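Local coordinates for carboxylesterase (Ferroplasma acidiphilum, PDB 3WJ2), which probably hydrolyses carboxylic ester bonds, as expected of a carboxylesterase with the alpha/beta-hydrolase fold, at residues B[56-61]-B[142-147]; B[109-114]-B[135-140]; B[194-199]-B[209-214]. All coordinates share one frame; numbering follows the deposited sequence.

How the interactions relate
Following the chain from the N terminus, strand 52-60, at one margin of the mixed sheet, supplies the first half of interaction 1, and the loop 142-147 closes it 81 residues later. Inside that long loop lies interaction 2, in which helix 125-139 returns to pack on strand 109-113. The two adjoin, their centres about 6 Å apart, so sheet, helix and the loop after the helix form one continuous patch. Interaction 3 comes later in the chain, a short closure between helices 194-198 and 207-217 on the other side of the chain's centre. Its centre is about 36 Å from that of interaction 1 and about 31 Å from that of interaction 2.

Interaction 1: residues B[56-61]-B[142-147]; sequences YKIKLD and KDFGIE
Tyr56 and Phe144 join the edge strand 52-60 of the alpha/beta-hydrolase sheet to the loop that leads from helix 125-139 to strand 150-155. The contact is apolar, with no hydrogen bond between the two segments. Its main element is an oblique aromatic pair, ring centroids 4.5 Å apart and planes inclined at 46°. Phe144 places CE1 over one face of the Tyr56 ring, 3.6 Å from Tyr56 CD1. Phe144 CD1 lies 3.7 Å from Tyr56 CZ, so one side of the phenylalanine runs along the tyrosine from root to hydroxyl end. Tyr56 CG stands anti to its carbonyl carbon (chi1 -69°), and the ring extends toward the loop. With the ring cut back to an alanine here, Phe144 is likely to lose the face that its CE1 lies on, opening a gap between strand and loop.

The aliphatic part comes from Ile58, two residues along the same strand, which also touches Tyr136 of helix 125-139. Backbone hydrogen bonds tie Tyr56 and Ile58 to Ala67 and Leu65 of strand 63-71. At the far end of the Phe144 ring, CZ meets the Ile58 methyl CD1 at 3.8 Å.

Interaction 2: residues B[109-114]-B[135-140]; sequences KIISIE and HYIAKK
Ile137 of helix 125-139 meets Ile111 and Ile113 of strand 109-113, a small, wholly buried aliphatic contact between a helix and the central sheet of the alpha/beta-hydrolase fold. The three isoleucines share one conformation in outline. Each has CG1 anti to the carbonyl carbon, with chi1 between -57° and -64°, and each carries chi2 in the extended range, so that the CD1 methyl lies at the end of an outstretched branch. On the strand, Ile111 and Ile113 are two residues apart and both point toward the helix, presenting their CD1 methyls to it at successive inward-facing positions. Ile137 answers with its two branches. The longer one ends in CD1, which reaches the CD1 of Ile113 tip to tip at 4.0 Å. The shorter one, CG2, stands anti to the backbone N and approaches the CD1 of Ile111 more loosely, at 4.3 Å. One beta-branched side chain thus spans two positions of the strand, making only methyl contacts, and no hydrogen bond links the segments. The backbones remain well separated, the nearest CA atoms being those of Ile111 and Ile137 at 9.8 Å, a distance bridged entirely by side chains.

Around this core, Ile146 of the following loop touches both Ile111 and Ile137. Strand 109-113 lies between strands 63-71 and 78-82, where Ile111 packs on Ala67, Met69 and Leu80 and Ile113 on Leu65, Leu80 and Tyr82, while helix 125-139 also reaches edge strand 52-60 through Tyr136.

Interaction 3: residues B[194-199]-B[209-214]; sequences RSFIEY and MIRYFG
Phe196 of the short helix 194-198 points its ring at helix 207-217, where Ile210 and Arg211 receive it in a helix-helix contact within the excursion between strands 180-183 and 243-248 of the alpha/beta-hydrolase fold. Related esterases commonly build part of the cap over the sheet from this region. With CG anti to the backbone N (chi1 172°), the phenylalanine projects away from its own helix and spans the 9.8 Å between the CA atoms of Phe196 and Ile210.

The apolar share is a single methyl against the ring. Ile210 CD1 lies 4.0 Å from Phe196 CE1 and almost as near CD1 of the same ring, the two side chains sliding past one another in opposite directions.

The polar group comes from Arg211, whose chain is extended from CG to NE. Its NH2 sits at the ring's edge, near the ring plane and 3.3 Å from Phe196 CZ, so this nitrogen does not lie over the aromatic face. The guanidinium is tilted 65° from the ring. No hydrogen bond joins the segments.

Lys263 of a second subunit packs on Phe196 and brings its NZ close to Arg211 NH2, so the contact borders a subunit interface. Within the chain, Ser195 and Tyr199 connect helix 194-198 to the start of helix 254-266, while Tyr212 packs on Pro29 and Leu32 of helix 29-43, consistent with such a cap.

Interaction 1: residues B[56-61]-B[142-147]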
loop_
_atom_site.group_PDB
_atom_site.type_symbol
_atom_site.label_atom_id
_atom_site.label_comp_id
_atom_site.label_asym_id
_atom_site.label_seq_id
_atom_site.Cartn_x
_atom_site.Cartn_y
_atom_site.Cartn_z
ATOM N N TYR B 56 23.438 -1.763 -38.591
ATOM C CA TYR B 56 23.068 -2.963 -39.372
ATOM C C TYR B 56 21.676 -2.857 -39.925
ATOM O O TYR B 56 20.845 -2.100 -39.413
ATOM C CB TYR B 56 23.113 -4.245 -38.542
ATOM C CG TYR B 56 24.427 -4.686 -38.120
ATOM C CD1 TYR B 56 25.168 -5.575 -38.917
ATOM C CD2 TYR B 56 24.958 -4.265 -36.901
ATOM C CE1 TYR B 56 26.406 -6.011 -38.520
ATOM C CE2 TYR B 56 26.197 -4.726 -36.477
ATOM C CZ TYR B 56 26.918 -5.585 -37.301
ATOM O OH TYR B 56 28.157 -6.041 -36.906
ATOM N N LYS B 57 21.434 -3.592 -41.012
ATOM C CA LYS B 57 20.043 -3.816 -41.501
ATOM C C LYS B 57 19.693 -5.237 -41.135
ATOM O O LYS B 57 20.416 -6.167 -41.462
ATOM C CB LYS B 57 19.962 -3.502 -42.983
ATOM C CG LYS B 57 20.116 -2.025 -43.360
ATOM C CD LYS B 57 18.922 -1.162 -42.981
ATOM C CE LYS B 57 19.036 0.188 -43.708
ATOM N NZ LYS B 57 17.982 1.216 -43.292
ATOM N N ILE B 58 18.596 -5.448 -40.427
ATOM C CA ILE B 58 18.150 -6.795 -40.041
ATOM C C ILE B 58 17.113 -7.153 -41.077
ATOM O O ILE B 58 16.024 -6.616 -41.079
ATOM C CB ILE B 58 17.453 -6.761 -38.580
ATOM C CG1 ILE B 58 18.401 -6.168 -37.523
ATOM C CG2 ILE B 58 17.065 -8.162 -38.087
ATOM C CD1 ILE B 58 19.762 -6.746 -37.525
ATOM N N LYS B 59 17.481 -8.059 -41.957
ATOM C CA LYS B 59 16.649 -8.388 -43.146
ATOM C C LYS B 59 15.649 -9.487 -42.841
ATOM O O LYS B 59 15.905 -10.663 -43.073
ATOM C CB LYS B 59 17.583 -8.777 -44.323
ATOM C CG LYS B 59 16.797 -8.696 -45.608
ATOM C CD LYS B 59 17.508 -9.441 -46.755
ATOM C CE LYS B 59 16.671 -9.249 -48.029
ATOM N NZ LYS B 59 15.199 -8.889 -47.693
ATOM N N LEU B 60 14.530 -9.122 -42.193
ATOM C CA LEU B 60 13.546 -10.118 -41.803
ATOM C C LEU B 60 12.611 -10.398 -43.032
ATOM O O LEU B 60 12.739 -9.738 -44.079
ATOM C CB LEU B 60 12.672 -9.495 -40.683
ATOM C CG LEU B 60 13.516 -9.147 -39.429
ATOM C CD1 LEU B 60 12.602 -8.629 -38.372
ATOM C CD2 LEU B 60 14.162 -10.460 -38.894
ATOM N N ASP B 61 11.742 -11.365 -42.878
ATOM C CA ASP B 61 10.765 -11.666 -43.955
ATOM C C ASP B 61 9.771 -10.544 -44.148
ATOM O O ASP B 61 9.023 -10.194 -43.213
ATOM C CB ASP B 61 10.080 -13.042 -43.697
ATOM C CG ASP B 61 11.110 -14.228 -43.683
ATOM O OD1 ASP B 61 12.326 -13.974 -44.125
ATOM O OD2 ASP B 61 10.669 -15.331 -43.252
ATOM N N LYS B 142 27.436 -15.298 -35.670
ATOM C CA LYS B 142 28.808 -15.090 -36.089
ATOM C C LYS B 142 28.933 -13.796 -36.956
ATOM O O LYS B 142 29.928 -13.062 -36.865
ATOM C CB LYS B 142 29.400 -16.413 -36.633
ATOM C CG LYS B 142 28.992 -16.810 -38.053
ATOM C CD LYS B 142 28.528 -18.280 -38.172
ATOM C CE LYS B 142 27.538 -18.444 -39.355
ATOM N NZ LYS B 142 26.658 -17.223 -39.531
ATOM N N ASP B 143 27.878 -13.416 -37.683
ATOM C CA ASP B 143 27.925 -12.192 -38.521
ATOM C C ASP B 143 27.982 -10.893 -37.737
ATOM O O ASP B 143 28.454 -9.866 -38.236
ATOM C CB ASP B 143 26.760 -12.137 -39.505
ATOM C CG ASP B 143 26.679 -13.368 -40.382
ATOM O OD1 ASP B 143 27.696 -14.088 -40.595
ATOM O OD2 ASP B 143 25.566 -13.627 -40.851
ATOM N N PHE B 144 27.462 -10.936 -36.512
ATOM C CA PHE B 144 27.545 -9.820 -35.591
ATOM C C PHE B 144 28.705 -9.933 -34.610
ATOM O O PHE B 144 28.841 -9.071 -33.712
ATOM C CB PHE B 144 26.216 -9.679 -34.804
ATOM C CG PHE B 144 25.020 -9.402 -35.696
ATOM C CD1 PHE B 144 24.562 -8.095 -35.911
ATOM C CD2 PHE B 144 24.384 -10.452 -36.344
ATOM C CE1 PHE B 144 23.480 -7.864 -36.737
ATOM C CE2 PHE B 144 23.337 -10.259 -37.168
ATOM C CZ PHE B 144 22.862 -8.963 -37.419
ATOM N N GLY B 145 29.567 -10.934 -34.804
ATOM C CA GLY B 145 30.735 -11.118 -33.906
ATOM C C GLY B 145 30.374 -11.567 -32.499
ATOM O O GLY B 145 31.117 -11.339 -31.542
ATOM N N ILE B 146 29.259 -12.275 -32.401
ATOM C CA ILE B 146 28.795 -12.789 -31.145
ATOM C C ILE B 146 29.215 -14.236 -31.083
ATOM O O ILE B 146 28.675 -15.058 -31.828
ATOM C CB ILE B 146 27.225 -12.654 -31.001
ATOM C CG1 ILE B 146 26.833 -11.189 -31.108
ATOM C CG2 ILE B 146 26.743 -13.361 -29.710
ATOM C CD1 ILE B 146 25.299 -10.967 -31.497
ATOM N N GLU B 147 30.144 -14.529 -30.176
ATOM C CA GLU B 147 30.589 -15.891 -29.883
ATOM C C GLU B 147 29.888 -16.504 -28.698
ATOM O O GLU B 147 29.819 -17.741 -28.596
ATOM C CB GLU B 147 32.138 -15.916 -29.656
ATOM C CG GLU B 147 32.925 -15.417 -30.892
ATOM C CD GLU B 147 32.475 -16.102 -32.192
ATOM O OE1 GLU B 147 32.367 -17.348 -32.184
ATOM O OE2 GLU B 147 32.202 -15.409 -33.225
#

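Interaction 2: residues B[109-114]-B[135-140]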
loop_
_atom_site.group_PDB
_atom_site.type_symbol
_atom_site.label_atom_id
_atom_site.label_comp_id
_atom_site.label_asym_id
_atom_site.label_seq_id
_atom_site.Cartn_x
_atom_site.Cartn_y
_atom_site.Cartn_z
ATOM N N LYS B 109 27.972 -6.430 -25.745
ATOM C CA LYS B 109 27.399 -5.791 -26.937
ATOM C C LYS B 109 25.921 -5.441 -26.613
ATOM O O LYS B 109 25.164 -6.318 -26.097
ATOM C CB LYS B 109 27.386 -6.735 -28.154
ATOM C CG LYS B 109 28.843 -6.904 -28.761
ATOM C CD LYS B 109 28.712 -7.902 -29.861
ATOM C CE LYS B 109 29.957 -7.947 -30.912
ATOM N NZ LYS B 109 31.279 -7.901 -30.250
ATOM N N ILE B 110 25.543 -4.257 -26.950
ATOM C CA ILE B 110 24.112 -3.886 -26.891
ATOM C C ILE B 110 23.672 -3.634 -28.363
ATOM O O ILE B 110 24.261 -2.765 -29.089
ATOM C CB ILE B 110 23.933 -2.533 -26.054
ATOM C CG1 ILE B 110 24.466 -2.690 -24.619
ATOM C CG2 ILE B 110 22.425 -2.043 -26.017
ATOM C CD1 ILE B 110 23.800 -3.819 -23.761
ATOM N N ILE B 111 22.579 -4.273 -28.776
ATOM C CA ILE B 111 22.104 -4.108 -30.148
ATOM C C ILE B 111 20.720 -3.513 -30.044
ATOM O O ILE B 111 19.737 -4.206 -29.714
ATOM C CB ILE B 111 22.089 -5.451 -30.955
ATOM C CG1 ILE B 111 23.534 -6.044 -30.920
ATOM C CG2 ILE B 111 21.566 -5.188 -32.420
ATOM C CD1 ILE B 111 23.614 -7.471 -31.600
ATOM N N SER B 112 20.602 -2.241 -30.385
ATOM C CA SER B 112 19.335 -1.528 -30.256
ATOM C C SER B 112 18.558 -1.685 -31.540
ATOM O O SER B 112 19.026 -1.341 -32.662
ATOM C CB SER B 112 19.667 -0.064 -29.909
ATOM O OG SER B 112 18.450 0.697 -29.928
ATOM N N ILE B 113 17.361 -2.288 -31.442
ATOM C CA ILE B 113 16.585 -2.637 -32.643
ATOM C C ILE B 113 15.374 -1.773 -32.852
ATOM O O ILE B 113 14.587 -1.501 -31.921
ATOM C CB ILE B 113 16.145 -4.122 -32.566
ATOM C CG1 ILE B 113 17.394 -5.013 -32.594
ATOM C CG2 ILE B 113 15.216 -4.507 -33.720
ATOM C CD1 ILE B 113 17.145 -6.365 -31.929
ATOM N N GLU B 114 15.262 -1.242 -34.066
ATOM C CA GLU B 114 14.099 -0.428 -34.439
ATOM C C GLU B 114 12.942 -1.234 -34.965
ATOM O O GLU B 114 12.756 -1.351 -36.219
ATOM C CB GLU B 114 14.423 0.669 -35.503
ATOM C CG GLU B 114 14.740 1.912 -34.871
ATOM C CD GLU B 114 15.091 3.002 -35.890
ATOM O OE1 GLU B 114 14.905 2.872 -37.144
ATOM O OE2 GLU B 114 15.670 3.945 -35.368
ATOM N N HIS B 135 15.496 -14.212 -33.193
ATOM C CA HIS B 135 15.889 -15.471 -33.868
ATOM C C HIS B 135 16.819 -15.216 -35.008
ATOM O O HIS B 135 17.765 -16.031 -35.243
ATOM C CB HIS B 135 14.641 -16.277 -34.245
ATOM C CG HIS B 135 14.023 -16.983 -33.079
ATOM N ND1 HIS B 135 14.621 -18.052 -32.430
ATOM C CD2 HIS B 135 12.924 -16.669 -32.354
ATOM C CE1 HIS B 135 13.853 -18.417 -31.414
ATOM N NE2 HIS B 135 12.802 -17.607 -31.357
ATOM N N TYR B 136 16.658 -14.114 -35.719
ATOM C CA TYR B 136 17.597 -13.776 -36.827
ATOM C C TYR B 136 19.018 -13.603 -36.319
ATOM O O TYR B 136 19.983 -14.210 -36.892
ATOM C CB TYR B 136 17.080 -12.537 -37.520
ATOM C CG TYR B 136 17.890 -12.015 -38.709
ATOM C CD1 TYR B 136 17.428 -12.119 -39.994
ATOM C CD2 TYR B 136 19.006 -11.223 -38.463
ATOM C CE1 TYR B 136 18.155 -11.513 -41.050
ATOM C CE2 TYR B 136 19.712 -10.623 -39.483
ATOM C CZ TYR B 136 19.275 -10.778 -40.779
ATOM O OH TYR B 136 19.996 -10.100 -41.820
ATOM N N ILE B 137 19.188 -12.781 -35.279
ATOM C CA ILE B 137 20.516 -12.573 -34.742
ATOM C C ILE B 137 21.084 -13.815 -34.105
ATOM O O ILE B 137 22.296 -14.091 -34.250
ATOM C CB ILE B 137 20.556 -11.342 -33.802
ATOM C CG1 ILE B 137 20.198 -10.128 -34.657
ATOM C CG2 ILE B 137 21.987 -11.149 -33.239
ATOM C CD1 ILE B 137 19.664 -8.890 -33.825
ATOM N N ALA B 138 20.279 -14.606 -33.444
ATOM C CA ALA B 138 20.759 -15.849 -32.845
ATOM C C ALA B 138 21.264 -16.821 -33.957
ATOM O O ALA B 138 22.330 -17.469 -33.785
ATOM C CB ALA B 138 19.760 -16.522 -32.011
ATOM N N LYS B 139 20.536 -16.900 -35.063
ATOM C CA LYS B 139 21.026 -17.783 -36.149
ATOM C C LYS B 139 22.266 -17.261 -36.750
ATOM O O LYS B 139 23.140 -18.063 -37.094
ATOM C CB LYS B 139 20.011 -17.934 -37.238
ATOM C CG LYS B 139 18.842 -18.761 -36.813
ATOM C CD LYS B 139 17.689 -18.730 -37.909
ATOM C CE LYS B 139 17.767 -17.577 -38.970
ATOM N NZ LYS B 139 16.435 -17.407 -39.679
ATOM N N LYS B 140 22.366 -15.955 -36.933
ATOM C CA LYS B 140 23.473 -15.355 -37.649
ATOM C C LYS B 140 24.511 -14.767 -36.700
ATOM O O LYS B 140 25.083 -13.743 -36.990
ATOM C CB LYS B 140 22.959 -14.258 -38.605
ATOM C CG LYS B 140 21.996 -14.855 -39.645
ATOM C CD LYS B 140 21.540 -13.786 -40.564
ATOM C CE LYS B 140 20.330 -14.280 -41.387
ATOM N NZ LYS B 140 20.650 -15.550 -42.170
#

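Interaction 3: residues B[194-199]-B[209-214]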
loop_
_atom_site.group_PDB
_atom_site.type_symbol
_atom_site.label_atom_id
_atom_site.label_comp_id
_atom_site.label_asym_id
_atom_site.label_seq_id
_atom_site.Cartn_x
_atom_site.Cartn_y
_atom_site.Cartn_z
ATOM N N ARG B 194 -4.301 -0.301 -8.102
ATOM C CA ARG B 194 -4.096 0.843 -7.231
ATOM C C ARG B 194 -2.934 1.712 -7.726
ATOM O O ARG B 194 -3.083 2.914 -7.744
ATOM C CB ARG B 194 -3.864 0.370 -5.812
ATOM C CG ARG B 194 -3.718 1.636 -4.819
ATOM C CD ARG B 194 -3.483 1.219 -3.316
ATOM N NE ARG B 194 -3.412 2.503 -2.531
ATOM C CZ ARG B 194 -4.465 3.220 -2.116
ATOM N NH1 ARG B 194 -5.715 2.800 -2.364
ATOM N NH2 ARG B 194 -4.300 4.414 -1.486
ATOM N N SER B 195 -1.855 1.073 -8.244
ATOM C CA SER B 195 -0.809 2.014 -8.735
ATOM C C SER B 195 -1.371 2.779 -9.922
ATOM O O SER B 195 -1.027 3.957 -10.169
ATOM C CB SER B 195 0.474 1.256 -9.163
ATOM O OG SER B 195 0.201 0.267 -10.206
ATOM N N PHE B 196 -2.179 2.105 -10.782
ATOM C CA PHE B 196 -2.741 2.841 -11.925
ATOM C C PHE B 196 -3.567 4.078 -11.552
ATOM O O PHE B 196 -3.325 5.172 -12.077
ATOM C CB PHE B 196 -3.614 1.915 -12.822
ATOM C CG PHE B 196 -4.340 2.690 -13.878
ATOM C CD1 PHE B 196 -3.733 2.841 -15.147
ATOM C CD2 PHE B 196 -5.607 3.264 -13.648
ATOM C CE1 PHE B 196 -4.428 3.620 -16.183
ATOM C CE2 PHE B 196 -6.253 4.015 -14.643
ATOM C CZ PHE B 196 -5.641 4.165 -15.895
ATOM N N ILE B 197 -4.480 3.883 -10.592
ATOM C CA ILE B 197 -5.332 4.983 -10.229
ATOM C C ILE B 197 -4.601 6.014 -9.391
ATOM O O ILE B 197 -4.844 7.210 -9.550
ATOM C CB ILE B 197 -6.656 4.469 -9.607
ATOM C CG1 ILE B 197 -7.769 5.491 -9.779
ATOM C CG2 ILE B 197 -6.444 4.048 -8.112
ATOM C CD1 ILE B 197 -8.119 5.718 -11.262
ATOM N N GLU B 198 -3.699 5.576 -8.546
ATOM C CA GLU B 198 -3.059 6.615 -7.691
ATOM C C GLU B 198 -2.088 7.468 -8.434
ATOM O O GLU B 198 -1.839 8.652 -8.082
ATOM C CB GLU B 198 -2.329 5.983 -6.540
ATOM C CG GLU B 198 -3.280 5.197 -5.534
ATOM C CD GLU B 198 -4.356 6.074 -4.940
ATOM O OE1 GLU B 198 -3.918 6.900 -4.099
ATOM O OE2 GLU B 198 -5.531 6.128 -5.391
ATOM N N TYR B 199 -1.452 6.861 -9.450
ATOM C CA TYR B 199 -0.338 7.576 -10.138
ATOM C C TYR B 199 -0.658 7.928 -11.589
ATOM O O TYR B 199 0.264 8.232 -12.337
ATOM C CB TYR B 199 0.964 6.789 -10.015
ATOM C CG TYR B 199 1.283 6.427 -8.633
ATOM C CD1 TYR B 199 1.299 7.411 -7.603
ATOM C CD2 TYR B 199 1.514 5.095 -8.268
ATOM C CE1 TYR B 199 1.512 7.029 -6.317
ATOM C CE2 TYR B 199 1.780 4.752 -7.023
ATOM C CZ TYR B 199 1.794 5.724 -6.018
ATOM O OH TYR B 199 1.996 5.341 -4.739
ATOM N N MET B 209 -3.101 8.806 -21.464
ATOM C CA MET B 209 -2.076 8.408 -22.484
ATOM C C MET B 209 -1.896 6.895 -22.573
ATOM O O MET B 209 -1.645 6.358 -23.685
ATOM C CB MET B 209 -0.736 9.093 -22.189
ATOM C CG MET B 209 -0.842 10.536 -22.637
ATOM S SD MET B 209 -1.360 10.731 -24.441
ATOM C CE MET B 209 0.039 9.883 -25.236
ATOM N N ILE B 210 -1.948 6.184 -21.419
ATOM C CA ILE B 210 -1.824 4.731 -21.466
ATOM C C ILE B 210 -2.918 4.202 -22.397
ATOM O O ILE B 210 -2.662 3.309 -23.211
ATOM C CB ILE B 210 -1.930 4.118 -20.057
ATOM C CG1 ILE B 210 -0.673 4.440 -19.288
ATOM C CG2 ILE B 210 -2.088 2.567 -20.132
ATOM C CD1 ILE B 210 -0.770 4.126 -17.682
ATOM N N ARG B 211 -4.122 4.738 -22.249
ATOM C CA ARG B 211 -5.226 4.297 -23.162
ATOM C C ARG B 211 -4.990 4.621 -24.612
ATOM O O ARG B 211 -5.269 3.784 -25.498
ATOM C CB ARG B 211 -6.623 4.774 -22.680
ATOM C CG ARG B 211 -6.890 4.039 -21.299
ATOM C CD ARG B 211 -8.370 4.172 -20.767
ATOM N NE ARG B 211 -8.510 4.044 -19.297
ATOM C CZ ARG B 211 -8.511 5.090 -18.456
ATOM N NH1 ARG B 211 -8.372 6.326 -18.939
ATOM N NH2 ARG B 211 -8.657 4.932 -17.133
ATOM N N TYR B 212 -4.466 5.812 -24.865
ATOM C CA TYR B 212 -4.203 6.301 -26.209
ATOM C C TYR B 212 -3.181 5.345 -26.832
ATOM O O TYR B 212 -3.439 4.846 -27.929
ATOM C CB TYR B 212 -3.642 7.755 -26.148
ATOM C CG TYR B 212 -3.099 8.376 -27.448
ATOM C CD1 TYR B 212 -3.852 9.298 -28.155
ATOM C CD2 TYR B 212 -1.834 8.064 -27.933
ATOM C CE1 TYR B 212 -3.368 9.940 -29.280
ATOM C CE2 TYR B 212 -1.387 8.591 -29.127
ATOM C CZ TYR B 212 -2.147 9.554 -29.787
ATOM O OH TYR B 212 -1.625 10.185 -30.878
ATOM N N PHE B 213 -2.098 5.040 -26.136
ATOM C CA PHE B 213 -1.104 4.092 -26.692
ATOM C C PHE B 213 -1.712 2.725 -26.940
ATOM O O PHE B 213 -1.379 2.099 -27.962
ATOM C CB PHE B 213 0.104 3.959 -25.786
ATOM C CG PHE B 213 0.948 5.226 -25.728
ATOM C CD1 PHE B 213 1.287 5.866 -26.890
ATOM C CD2 PHE B 213 1.397 5.746 -24.483
ATOM C CE1 PHE B 213 2.058 7.080 -26.908
ATOM C CE2 PHE B 213 2.191 6.941 -24.489
ATOM C CZ PHE B 213 2.495 7.586 -25.701
ATOM N N GLY B 214 -2.512 2.219 -25.999
ATOM C CA GLY B 214 -3.015 0.860 -26.184
ATOM C C GLY B 214 -3.966 0.856 -27.333
ATOM O O GLY B 214 -4.026 -0.104 -28.078
#